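PDB 6KIA: enoyl-acyl carrier protein reductase from Uncultured bacterium, which probably catalyses the NADH-dependent reduction of the enoyl-acyl carrier protein double bond in fatty acid elongation, and confers resistance to triclosan. Local coordinates for residues F29-A34 against R292-D297; Q255-Y260 against V300-S305; Y239-T244 against C288-T293. One frame throughout, in Å; residues are numbered along the deposited sequence.

Contact 1. Residues F29-A34 against R292-D297; sequences FGRGYA and RTNSSD. With NAI (1,4-dihydronicotinamide adenine dinucleotide), chain D.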
loop_
_atom_site.group_PDB
_atom_site.type_symbol
_atom_site.label_atom_id
_atom_site.label_comp_id
_atom_site.label_asym_id
_atom_site.label_seq_id
_atom_site.Cartn_x
_atom_site.Cartn_y
_atom_site.Cartn_z
ATOM N N PHE A 29 0.567 -10.966 3.137
ATOM C CA PHE A 29 -0.804 -11.493 3.239
ATOM C C PHE A 29 -1.306 -11.846 1.863
ATOM O O PHE A 29 -0.839 -11.282 0.890
ATOM C CB PHE A 29 -1.761 -10.475 3.864
ATOM C CG PHE A 29 -1.428 -10.136 5.281
ATOM C CD1 PHE A 29 -1.761 -11.001 6.304
ATOM C CD2 PHE A 29 -0.779 -8.954 5.594
ATOM C CE1 PHE A 29 -1.447 -10.691 7.617
ATOM C CE2 PHE A 29 -0.473 -8.638 6.912
ATOM C CZ PHE A 29 -0.803 -9.512 7.917
ATOM N N GLY A 30 -2.288 -12.740 1.791
ATOM C CA GLY A 30 -2.953 -12.995 0.525
ATOM C C GLY A 30 -3.526 -11.693 -0.003
ATOM O O GLY A 30 -4.033 -10.876 0.782
ATOM N N ARG A 31 -3.409 -11.516 -1.320
ATOM C CA ARG A 31 -3.855 -10.331 -2.086
ATOM C C ARG A 31 -2.927 -9.126 -1.899
ATOM O O ARG A 31 -3.086 -8.104 -2.573
ATOM C CB ARG A 31 -5.297 -9.960 -1.715
ATOM C CG ARG A 31 -6.252 -11.139 -1.810
ATOM C CD ARG A 31 -7.540 -10.876 -1.054
ATOM N NE ARG A 31 -8.354 -9.822 -1.621
ATOM C CZ ARG A 31 -8.930 -8.853 -0.910
ATOM N NH1 ARG A 31 -9.677 -7.954 -1.525
ATOM N NH2 ARG A 31 -8.756 -8.775 0.402
ATOM N N GLY A 32 -1.952 -9.239 -1.007
ATOM C CA GLY A 32 -1.057 -8.115 -0.766
ATOM C C GLY A 32 -0.184 -7.754 -1.963
ATOM O O GLY A 32 0.276 -8.646 -2.686
ATOM N N TYR A 33 0.075 -6.458 -2.167
ATOM C CA TYR A 33 0.933 -6.021 -3.265
ATOM C C TYR A 33 2.258 -6.758 -3.305
ATOM O O TYR A 33 2.752 -7.094 -4.381
ATOM C CB TYR A 33 1.263 -4.508 -3.210
ATOM C CG TYR A 33 0.542 -3.686 -4.243
ATOM C CD1 TYR A 33 0.847 -3.851 -5.582
ATOM C CD2 TYR A 33 -0.327 -2.661 -3.887
ATOM C CE1 TYR A 33 0.228 -3.124 -6.558
ATOM C CE2 TYR A 33 -0.948 -1.893 -4.869
ATOM C CZ TYR A 33 -0.670 -2.145 -6.209
ATOM O OH TYR A 33 -1.242 -1.433 -7.237
ATOM N N ALA A 34 2.845 -6.969 -2.125
ATOM C CA ALA A 34 4.190 -7.527 -2.030
ATOM C C ALA A 34 4.316 -8.893 -2.701
ATOM O O ALA A 34 5.429 -9.290 -3.079
ATOM C CB ALA A 34 4.617 -7.644 -0.550
ATOM N N ARG A 292 -7.811 -3.993 -4.777
ATOM C CA ARG A 292 -8.448 -4.474 -3.562
ATOM C C ARG A 292 -7.555 -5.475 -2.826
ATOM O O ARG A 292 -7.214 -6.548 -3.346
ATOM C CB ARG A 292 -9.817 -5.077 -3.874
ATOM C CG ARG A 292 -10.778 -3.998 -4.342
ATOM C CD ARG A 292 -12.208 -4.503 -4.466
ATOM N NE ARG A 292 -12.923 -4.484 -3.193
ATOM C CZ ARG A 292 -13.230 -5.570 -2.489
ATOM N NH1 ARG A 292 -12.886 -6.774 -2.935
ATOM N NH2 ARG A 292 -13.887 -5.453 -1.340
ATOM N N THR A 293 -7.132 -5.061 -1.636
ATOM C CA THR A 293 -6.329 -5.860 -0.715
ATOM C C THR A 293 -6.950 -5.793 0.670
ATOM O O THR A 293 -7.968 -5.123 0.874
ATOM C CB THR A 293 -4.896 -5.328 -0.591
ATOM O OG1 THR A 293 -4.959 -4.057 0.059
ATOM C CG2 THR A 293 -4.194 -5.199 -1.932
ATOM N N ASN A 294 -6.323 -6.446 1.647
ATOM C CA ASN A 294 -6.757 -6.301 3.040
ATOM C C ASN A 294 -6.776 -4.840 3.497
ATOM O O ASN A 294 -7.660 -4.435 4.262
ATOM C CB ASN A 294 -5.853 -7.107 3.980
ATOM C CG ASN A 294 -6.048 -8.602 3.841
ATOM O OD1 ASN A 294 -6.825 -9.077 3.006
ATOM N ND2 ASN A 294 -5.322 -9.363 4.659
ATOM N N SER A 295 -5.835 -4.024 3.021
ATOM C CA SER A 295 -5.757 -2.651 3.528
ATOM C C SER A 295 -6.692 -1.682 2.785
ATOM O O SER A 295 -7.019 -0.613 3.295
ATOM C CB SER A 295 -4.317 -2.124 3.433
ATOM O OG SER A 295 -4.031 -1.621 2.123
ATOM N N SER A 296 -7.161 -2.049 1.603
ATOM C CA SER A 296 -8.006 -1.109 0.869
ATOM C C SER A 296 -9.454 -1.547 0.727
ATOM O O SER A 296 -10.259 -0.809 0.163
ATOM C CB SER A 296 -7.393 -0.830 -0.509
ATOM O OG SER A 296 -7.363 -2.003 -1.300
ATOM N N ASP A 297 -9.790 -2.731 1.237
ATOM C CA ASP A 297 -11.155 -3.266 1.103
ATOM C C ASP A 297 -12.242 -2.353 1.653
ATOM O O ASP A 297 -13.365 -2.359 1.155
ATOM C CB ASP A 297 -11.294 -4.626 1.790
ATOM C CG ASP A 297 -10.950 -5.788 0.872
ATOM O OD1 ASP A 297 -10.780 -5.580 -0.351
ATOM O OD2 ASP A 297 -10.868 -6.927 1.379
HETATM P PA NAI D . -1.744 -5.584 3.091
HETATM O O1A NAI D . -1.479 -6.927 2.482
HETATM O O2A NAI D . -2.756 -5.529 4.219
HETATM O O5B NAI D . -0.339 -4.990 3.539
HETATM C C5B NAI D . -0.266 -4.124 4.653
HETATM C C4B NAI D . 1.240 -4.171 5.053
HETATM O O4B NAI D . 1.392 -3.123 6.186
HETATM C C3B NAI D . 1.599 -5.311 5.526
HETATM O O3B NAI D . 2.961 -5.703 5.079
HETATM C C2B NAI D . 1.571 -5.114 7.168
HETATM O O2B NAI D . 2.384 -6.170 7.801
HETATM C C1B NAI D . 2.022 -3.920 7.334
HETATM N N9A NAI D . 1.435 -3.276 8.527
HETATM C C8A NAI D . 0.201 -2.867 8.869
HETATM N N7A NAI D . 0.260 -2.354 10.096
HETATM C C5A NAI D . 1.545 -2.437 10.518
HETATM C C6A NAI D . 2.077 -2.033 11.733
HETATM N N6A NAI D . 1.515 -1.421 12.905
HETATM N N1A NAI D . 3.391 -2.219 11.942
HETATM C C2A NAI D . 4.168 -2.802 10.977
HETATM N N3A NAI D . 3.634 -3.202 9.762
HETATM C C4A NAI D . 2.294 -3.011 9.555
HETATM O O3 NAI D . -2.301 -4.514 1.960
HETATM P PN NAI D . -1.507 -3.779 0.763
HETATM O O1N NAI D . -0.861 -4.788 -0.135
HETATM O O2N NAI D . -2.588 -2.953 0.084
HETATM O O5D NAI D . -0.409 -2.836 1.435
HETATM C C5D NAI D . 0.965 -2.942 1.100
HETATM C C4D NAI D . 1.447 -1.543 0.656
HETATM O O4D NAI D . 0.888 -1.252 -0.502
HETATM C C3D NAI D . 0.961 -0.470 1.627
HETATM O O3D NAI D . 1.976 0.406 1.988
HETATM C C2D NAI D . -0.076 0.278 0.761
HETATM O O2D NAI D . -0.300 1.619 1.325
HETATM C C1D NAI D . 0.447 0.265 -0.437
HETATM N N1N NAI D . -0.519 0.523 -1.504
HETATM C C2N NAI D . -1.766 -0.065 -1.519
HETATM C C3N NAI D . -2.678 0.262 -2.530
HETATM C C7N NAI D . -4.055 -0.399 -2.596
HETATM O O7N NAI D . -4.956 0.096 -3.267
HETATM N N7N NAI D . -4.272 -1.602 -1.875
HETATM C C4N NAI D . -2.353 1.153 -3.543
HETATM C C5N NAI D . -1.066 1.704 -3.548
HETATM C C6N NAI D . -0.163 1.389 -2.526
HETATM O O HOH W 1 -3.890 -7.985 1.373
HETATM O O HOH W 2 -4.908 -7.750 -4.684
#

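Contact 2. Residues Q255-Y260 against V300-S305; sequences QTYTSY and VGVELS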
loop_
_atom_site.group_PDB
_atom_site.type_symbol
_atom_site.label_atom_id
_atom_site.label_comp_id
_atom_site.label_asym_id
_atom_site.label_seq_id
_atom_site.Cartn_x
_atom_site.Cartn_y
_atom_site.Cartn_z
ATOM N N GLN A 255 -5.802 10.418 -11.734
ATOM C CA GLN A 255 -6.978 10.559 -10.908
ATOM C C GLN A 255 -6.666 9.879 -9.585
ATOM O O GLN A 255 -5.541 9.398 -9.383
ATOM C CB GLN A 255 -8.207 9.958 -11.601
ATOM C CG GLN A 255 -8.022 8.531 -12.114
ATOM C CD GLN A 255 -8.133 7.495 -10.999
ATOM O OE1 GLN A 255 -9.218 7.251 -10.458
ATOM N NE2 GLN A 255 -6.995 6.902 -10.634
ATOM N N THR A 256 -7.637 9.836 -8.691
ATOM C CA THR A 256 -7.423 9.286 -7.345
ATOM C C THR A 256 -8.737 8.826 -6.734
ATOM O O THR A 256 -9.797 9.304 -7.119
ATOM C CB THR A 256 -6.782 10.324 -6.403
ATOM O OG1 THR A 256 -6.464 9.717 -5.140
ATOM C CG2 THR A 256 -7.753 11.506 -6.156
ATOM N N TYR A 257 -8.647 7.934 -5.749
ATOM C CA TYR A 257 -9.722 7.718 -4.794
ATOM C C TYR A 257 -9.725 8.887 -3.810
ATOM O O TYR A 257 -8.664 9.313 -3.352
ATOM C CB TYR A 257 -9.514 6.398 -4.035
ATOM C CG TYR A 257 -10.387 6.281 -2.798
ATOM C CD1 TYR A 257 -11.691 5.812 -2.895
ATOM C CD2 TYR A 257 -9.901 6.645 -1.541
ATOM C CE1 TYR A 257 -12.510 5.710 -1.768
ATOM C CE2 TYR A 257 -10.703 6.550 -0.423
ATOM C CZ TYR A 257 -12.006 6.079 -0.532
ATOM O OH TYR A 257 -12.783 5.993 0.611
ATOM N N THR A 258 -10.907 9.393 -3.482
ATOM C CA THR A 258 -11.091 10.442 -2.469
ATOM C C THR A 258 -12.098 9.915 -1.429
ATOM O O THR A 258 -13.116 9.317 -1.803
ATOM C CB THR A 258 -11.590 11.771 -3.116
ATOM O OG1 THR A 258 -10.654 12.237 -4.094
ATOM C CG2 THR A 258 -11.798 12.875 -2.073
ATOM N N SER A 259 -11.840 10.090 -0.124
ATOM C CA SER A 259 -10.700 10.850 0.375
ATOM C C SER A 259 -9.670 9.904 1.008
ATOM O O SER A 259 -9.975 9.135 1.931
ATOM C CB SER A 259 -11.209 11.904 1.384
ATOM O OG SER A 259 -10.162 12.501 2.122
ATOM N N TYR A 260 -8.440 9.958 0.505
ATOM C CA TYR A 260 -7.413 9.024 0.951
ATOM C C TYR A 260 -6.715 9.533 2.205
ATOM O O TYR A 260 -5.818 10.368 2.139
ATOM C CB TYR A 260 -6.419 8.795 -0.182
ATOM C CG TYR A 260 -5.385 7.762 0.110
ATOM C CD1 TYR A 260 -5.698 6.411 0.079
ATOM C CD2 TYR A 260 -4.082 8.139 0.402
ATOM C CE1 TYR A 260 -4.726 5.445 0.347
ATOM C CE2 TYR A 260 -3.112 7.185 0.662
ATOM C CZ TYR A 260 -3.444 5.853 0.640
ATOM O OH TYR A 260 -2.458 4.920 0.909
ATOM N N VAL A 300 -14.697 1.737 0.008
ATOM C CA VAL A 300 -15.685 1.480 -1.044
ATOM C C VAL A 300 -15.585 2.534 -2.146
ATOM O O VAL A 300 -15.691 3.745 -1.882
ATOM C CB VAL A 300 -17.121 1.445 -0.467
ATOM C CG1 VAL A 300 -18.171 1.340 -1.576
ATOM C CG2 VAL A 300 -17.263 0.289 0.506
ATOM N N GLY A 301 -15.331 2.082 -3.374
ATOM C CA GLY A 301 -15.189 2.992 -4.490
ATOM C C GLY A 301 -13.769 3.079 -4.986
ATOM O O GLY A 301 -13.553 3.503 -6.104
ATOM N N VAL A 302 -12.803 2.681 -4.157
ATOM C CA VAL A 302 -11.411 2.711 -4.596
ATOM C C VAL A 302 -11.246 1.886 -5.886
ATOM O O VAL A 302 -10.484 2.253 -6.811
ATOM C CB VAL A 302 -10.450 2.212 -3.465
ATOM C CG1 VAL A 302 -10.600 0.711 -3.193
ATOM C CG2 VAL A 302 -8.974 2.589 -3.786
ATOM N N GLU A 303 -12.005 0.803 -5.961
ATOM C CA GLU A 303 -11.880 -0.141 -7.064
ATOM C C GLU A 303 -12.443 0.422 -8.385
ATOM O O GLU A 303 -12.169 -0.114 -9.468
ATOM C CB GLU A 303 -12.594 -1.457 -6.702
ATOM C CG GLU A 303 -14.115 -1.410 -6.911
ATOM C CD GLU A 303 -14.897 -0.649 -5.861
ATOM O OE1 GLU A 303 -14.331 -0.233 -4.826
ATOM O OE2 GLU A 303 -16.099 -0.397 -6.131
ATOM N N LEU A 304 -13.230 1.501 -8.310
ATOM C CA LEU A 304 -13.755 2.110 -9.521
ATOM C C LEU A 304 -12.617 2.547 -10.414
ATOM O O LEU A 304 -12.759 2.534 -11.659
ATOM C CB LEU A 304 -14.656 3.310 -9.190
ATOM C CG LEU A 304 -15.915 2.956 -8.411
ATOM C CD1 LEU A 304 -16.687 4.237 -8.175
ATOM C CD2 LEU A 304 -16.786 1.950 -9.178
ATOM N N SER A 305 -11.481 2.882 -9.792
ATOM C CA SER A 305 -10.333 3.347 -10.575
ATOM C C SER A 305 -9.682 2.239 -11.398
ATOM O O SER A 305 -8.996 2.518 -12.368
ATOM C CB SER A 305 -9.288 3.975 -9.657
ATOM O OG SER A 305 -9.819 5.123 -8.994
HETATM O O HOH W 3 -15.235 5.068 0.429
#

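Contact 3. Residues Y239-T244 against C288-T293; sequences YGYHGT and CPEIRT. With NAI (1,4-dihydronicotinamide adenine dinucleotide), chain D.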
loop_
_atom_site.group_PDB
_atom_site.type_symbol
_atom_site.label_atom_id
_atom_site.label_comp_id
_atom_site.label_asym_id
_atom_site.label_seq_id
_atom_site.Cartn_x
_atom_site.Cartn_y
_atom_site.Cartn_z
ATOM N N TYR A 239 5.960 0.811 -1.317
ATOM C CA TYR A 239 4.716 0.916 -2.074
ATOM C C TYR A 239 4.036 2.220 -1.692
ATOM O O TYR A 239 3.666 2.410 -0.538
ATOM C CB TYR A 239 3.792 -0.271 -1.799
ATOM C CG TYR A 239 4.257 -1.577 -2.403
ATOM C CD1 TYR A 239 3.882 -1.941 -3.698
ATOM C CD2 TYR A 239 5.069 -2.452 -1.672
ATOM C CE1 TYR A 239 4.310 -3.131 -4.253
ATOM C CE2 TYR A 239 5.505 -3.643 -2.234
ATOM C CZ TYR A 239 5.115 -3.972 -3.501
ATOM O OH TYR A 239 5.543 -5.153 -4.066
ATOM N N GLY A 240 3.895 3.122 -2.653
ATOM C CA GLY A 240 3.240 4.377 -2.367
ATOM C C GLY A 240 1.864 4.370 -2.976
ATOM O O GLY A 240 1.581 3.564 -3.858
ATOM N N TYR A 241 0.995 5.254 -2.484
ATOM C CA TYR A 241 -0.219 5.583 -3.247
ATOM C C TYR A 241 -0.301 7.104 -3.343
ATOM O O TYR A 241 -0.171 7.790 -2.329
ATOM C CB TYR A 241 -1.499 5.041 -2.609
ATOM C CG TYR A 241 -2.706 5.438 -3.442
ATOM C CD1 TYR A 241 -2.898 4.888 -4.705
ATOM C CD2 TYR A 241 -3.614 6.393 -2.986
ATOM C CE1 TYR A 241 -3.962 5.260 -5.498
ATOM C CE2 TYR A 241 -4.694 6.765 -3.767
ATOM C CZ TYR A 241 -4.873 6.197 -5.013
ATOM O OH TYR A 241 -5.945 6.560 -5.821
ATOM N N HIS A 242 -0.461 7.614 -4.568
ATOM C CA HIS A 242 -0.543 9.061 -4.771
ATOM C C HIS A 242 -1.358 9.313 -6.024
ATOM O O HIS A 242 -0.975 10.105 -6.897
ATOM C CB HIS A 242 0.858 9.678 -4.884
ATOM C CG HIS A 242 0.887 11.159 -4.651
ATOM N ND1 HIS A 242 2.033 11.831 -4.276
ATOM C CD2 HIS A 242 -0.088 12.096 -4.746
ATOM C CE1 HIS A 242 1.756 13.117 -4.124
ATOM N NE2 HIS A 242 0.478 13.306 -4.410
ATOM N N GLY A 243 -2.443 8.552 -6.159
ATOM C CA GLY A 243 -3.251 8.598 -7.364
ATOM C C GLY A 243 -2.594 7.865 -8.516
ATOM O O GLY A 243 -1.395 7.553 -8.488
ATOM N N THR A 244 -3.368 7.622 -9.571
ATOM C CA THR A 244 -2.912 6.778 -10.674
ATOM C C THR A 244 -3.453 7.275 -12.030
ATOM O O THR A 244 -4.596 7.724 -12.108
ATOM C CB THR A 244 -3.381 5.327 -10.434
ATOM O OG1 THR A 244 -2.863 4.865 -9.179
ATOM C CG2 THR A 244 -2.954 4.396 -11.575
ATOM N N CYS A 288 1.704 3.092 -6.782
ATOM C CA CYS A 288 1.022 2.003 -7.501
ATOM C C CYS A 288 -0.479 2.203 -7.619
ATOM O O CYS A 288 -1.051 2.989 -6.864
ATOM C CB CYS A 288 1.309 0.671 -6.798
ATOM S SG CYS A 288 3.062 0.138 -6.934
ATOM N N PRO A 289 -1.136 1.475 -8.534
ATOM C CA PRO A 289 -2.592 1.670 -8.697
ATOM C C PRO A 289 -3.477 1.228 -7.542
ATOM O O PRO A 289 -3.099 0.424 -6.699
ATOM C CB PRO A 289 -2.922 0.791 -9.909
ATOM C CG PRO A 289 -1.668 0.686 -10.656
ATOM C CD PRO A 289 -0.597 0.599 -9.590
ATOM N N GLU A 290 -4.701 1.757 -7.547
ATOM C CA GLU A 290 -5.771 1.294 -6.681
ATOM C C GLU A 290 -6.082 -0.170 -6.970
ATOM O O GLU A 290 -6.347 -0.545 -8.137
ATOM C CB GLU A 290 -7.046 2.123 -6.921
ATOM C CG GLU A 290 -6.879 3.640 -6.810
ATOM C CD GLU A 290 -6.397 4.318 -8.103
ATOM O OE1 GLU A 290 -6.077 3.635 -9.106
ATOM O OE2 GLU A 290 -6.347 5.560 -8.123
ATOM N N ILE A 291 -6.057 -1.002 -5.929
ATOM C CA ILE A 291 -6.496 -2.384 -6.051
ATOM C C ILE A 291 -7.259 -2.782 -4.797
ATOM O O ILE A 291 -7.387 -1.991 -3.866
ATOM C CB ILE A 291 -5.317 -3.357 -6.292
ATOM C CG1 ILE A 291 -4.274 -3.256 -5.179
ATOM C CG2 ILE A 291 -4.637 -3.107 -7.647
ATOM C CD1 ILE A 291 -3.282 -4.385 -5.279
ATOM N N ARG A 292 -7.811 -3.993 -4.777
ATOM C CA ARG A 292 -8.448 -4.474 -3.562
ATOM C C ARG A 292 -7.555 -5.475 -2.826
ATOM O O ARG A 292 -7.214 -6.548 -3.346
ATOM C CB ARG A 292 -9.817 -5.077 -3.874
ATOM C CG ARG A 292 -10.778 -3.998 -4.342
ATOM C CD ARG A 292 -12.208 -4.503 -4.466
ATOM N NE ARG A 292 -12.923 -4.484 -3.193
ATOM C CZ ARG A 292 -13.230 -5.570 -2.489
ATOM N NH1 ARG A 292 -12.886 -6.774 -2.935
ATOM N NH2 ARG A 292 -13.887 -5.453 -1.340
ATOM N N THR A 293 -7.132 -5.061 -1.636
ATOM C CA THR A 293 -6.329 -5.860 -0.715
ATOM C C THR A 293 -6.950 -5.793 0.670
ATOM O O THR A 293 -7.968 -5.123 0.874
ATOM C CB THR A 293 -4.896 -5.328 -0.591
ATOM O OG1 THR A 293 -4.959 -4.057 0.059
ATOM C CG2 THR A 293 -4.194 -5.199 -1.932
HETATM P PA NAI D . -1.744 -5.584 3.091
HETATM O O1A NAI D . -1.479 -6.927 2.482
HETATM O O2A NAI D . -2.756 -5.529 4.219
HETATM O O5B NAI D . -0.339 -4.990 3.539
HETATM C C5B NAI D . -0.266 -4.124 4.653
HETATM C C4B NAI D . 1.240 -4.171 5.053
HETATM O O4B NAI D . 1.392 -3.123 6.186
HETATM C C3B NAI D . 1.599 -5.311 5.526
HETATM O O3B NAI D . 2.961 -5.703 5.079
HETATM C C2B NAI D . 1.571 -5.114 7.168
HETATM O O2B NAI D . 2.384 -6.170 7.801
HETATM C C1B NAI D . 2.022 -3.920 7.334
HETATM N N9A NAI D . 1.435 -3.276 8.527
HETATM C C8A NAI D . 0.201 -2.867 8.869
HETATM N N7A NAI D . 0.260 -2.354 10.096
HETATM C C5A NAI D . 1.545 -2.437 10.518
HETATM C C6A NAI D . 2.077 -2.033 11.733
HETATM N N6A NAI D . 1.515 -1.421 12.905
HETATM N N1A NAI D . 3.391 -2.219 11.942
HETATM C C2A NAI D . 4.168 -2.802 10.977
HETATM N N3A NAI D . 3.634 -3.202 9.762
HETATM C C4A NAI D . 2.294 -3.011 9.555
HETATM O O3 NAI D . -2.301 -4.514 1.960
HETATM P PN NAI D . -1.507 -3.779 0.763
HETATM O O1N NAI D . -0.861 -4.788 -0.135
HETATM O O2N NAI D . -2.588 -2.953 0.084
HETATM O O5D NAI D . -0.409 -2.836 1.435
HETATM C C5D NAI D . 0.965 -2.942 1.100
HETATM C C4D NAI D . 1.447 -1.543 0.656
HETATM O O4D NAI D . 0.888 -1.252 -0.502
HETATM C C3D NAI D . 0.961 -0.470 1.627
HETATM O O3D NAI D . 1.976 0.406 1.988
HETATM C C2D NAI D . -0.076 0.278 0.761
HETATM O O2D NAI D . -0.300 1.619 1.325
HETATM C C1D NAI D . 0.447 0.265 -0.437
HETATM N N1N NAI D . -0.519 0.523 -1.504
HETATM C C2N NAI D . -1.766 -0.065 -1.519
HETATM C C3N NAI D . -2.678 0.262 -2.530
HETATM C C7N NAI D . -4.055 -0.399 -2.596
HETATM O O7N NAI D . -4.956 0.096 -3.267
HETATM N N7N NAI D . -4.272 -1.602 -1.875
HETATM C C4N NAI D . -2.353 1.153 -3.543
HETATM C C5N NAI D . -1.066 1.704 -3.548
HETATM C C6N NAI D . -0.163 1.389 -2.526
HETATM O O HOH W 4 -0.263 5.703 -6.778
#

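Contact 1. Residues F29-A34 against R292-D297
R31 reaches across to D297 and N294 where two loops of the Rossmann-type domain close over the pyrophosphate of NADH: the loop after strand 21-25, which includes a type II beta turn from F29 to G32, and the loop after strand 283-287. The R31 guanidinium grips the D297 carboxylate end-on in a salt bridge, one nitrogen to each oxygen. R31 NH1 lies 2.9 Å from D297 OD1, on the syn lone pair and nearly in the guanidinium plane, and the bond is close to straight at 166°. R31 NH2 lies 3.0 Å from OD2 of D297, which it meets 34° out of the carboxylate plane. The same NH2 makes a weak bond to N294 OD1, while N294 ND2 leans on CB of F29. D297 OD1 also lies over the face of the R292 guanidinium, a second salt bridge resting on charge alone. T293 places OG1 between its backbone N and carbonyl carbon (chi1 67°), which brings it to NAI O2N; this oxygen also accepts from S295 OG. On the opposite loop, Y33 N donates to O1N of the same phosphate. CG2 of T293 packs against R31 O at 3.2 Å, beside a water bridging R31 O and R292 O.

Contact 2. Residues Q255-Y260 against V300-S305
Y257 and V302 bring the two backbones nearest, with their CA atoms 5.3 Å apart, where an irregular segment after strand 251-255 passes the 3-10 turn 302-305. The side chains of Y257 and V302 cross at about a right angle. CG of Y257 lies anti to the backbone N (chi1 165°), which carries the ring over to the turn, and CD1 comes within 3.5 Å of V302 CA. CB of Y257 rests on V302 CG2 at 3.9 Å, and farther out the ring edge meets V300 O. A water in the ring plane accepts from Y257 OH and donates to V300 O, linking the phenol end to the residues just before the turn. This buried packing joins the end of the two-stranded antiparallel sheet 244-248/251-255 to the loop that follows strand 283-287 of the main Rossmann-type sheet, with F299, and M376 of helix 370-385, also against Y257. At the other end, Q255 folds back through chi1 51° and chi2 79° to present its amide to S305. S305 OG donates to Q255 OE1 over 2.7 Å, in the carbonyl plane and on a lone pair. The amide is held at both ends, since Q255 NE2 donates to T244 O and E290 OE2.

Contact 3. Residues Y239-T244 against C288-T293
The nicotinamide end of the NADH pocket is lined here by two segments that leave the C-terminal ends of the parallel neighbours 234-240 and 283-287 in the Rossmann-type sheet. C288 N donates to G240 O over 3.0 Å, carrying the pairing of the strands one step further, and the same carbonyl oxygen faces NAI C6N at 3.1 Å. Y241, its CG anti to the backbone N (chi1 179°), lays CB against C5N of the nicotinamide and sets its ring edge on C288 O. At the far end Y241 OH donates to E290 OE2 in a short bond of 2.5 Å, on the anti side of the carboxylate and 25° out of its plane. Y257 N donates to the phenol oxygen, which thus both gives and accepts a bond within the protein interior. The other carboxylate oxygen, E290 OE1, lies 3.4 Å from T244 OG1, which also packs on P289 CA at 3.2 Å. I291 N holds the carboxamide through a nearly straight bond to NAI O7N (3.1 Å, 176°). Beside the nicotinamide ribose, Y239 CD1 touches C288 SG at 3.9 Å, an oblique sulfur-aromatic contact. Helix 394-413 packs on Y239 and I291, while helix 426-436 lies against T244 and P289.

In the fold
From the N terminus, strand 21-25 leads into residues 29-34, and contact 1 joins them to 292-297, closing a loop of more than 250 residues. Contact 3, between 239-244 and 288-293, nests inside that span and ends on the same segment, with R292 and T293 common to both. Contact 2, from 255-260 to 300-305, crosses both. All three thus converge on the single loop between strand 283-287 and helix 309-315. Y33 OH to P289 O joins contact 1 to contact 3. The Q255 O to T244 N bond, inside the small antiparallel sheet, joins contact 2 to contact 3, and that sheet meets the loop after strand 283-287 through contact 2.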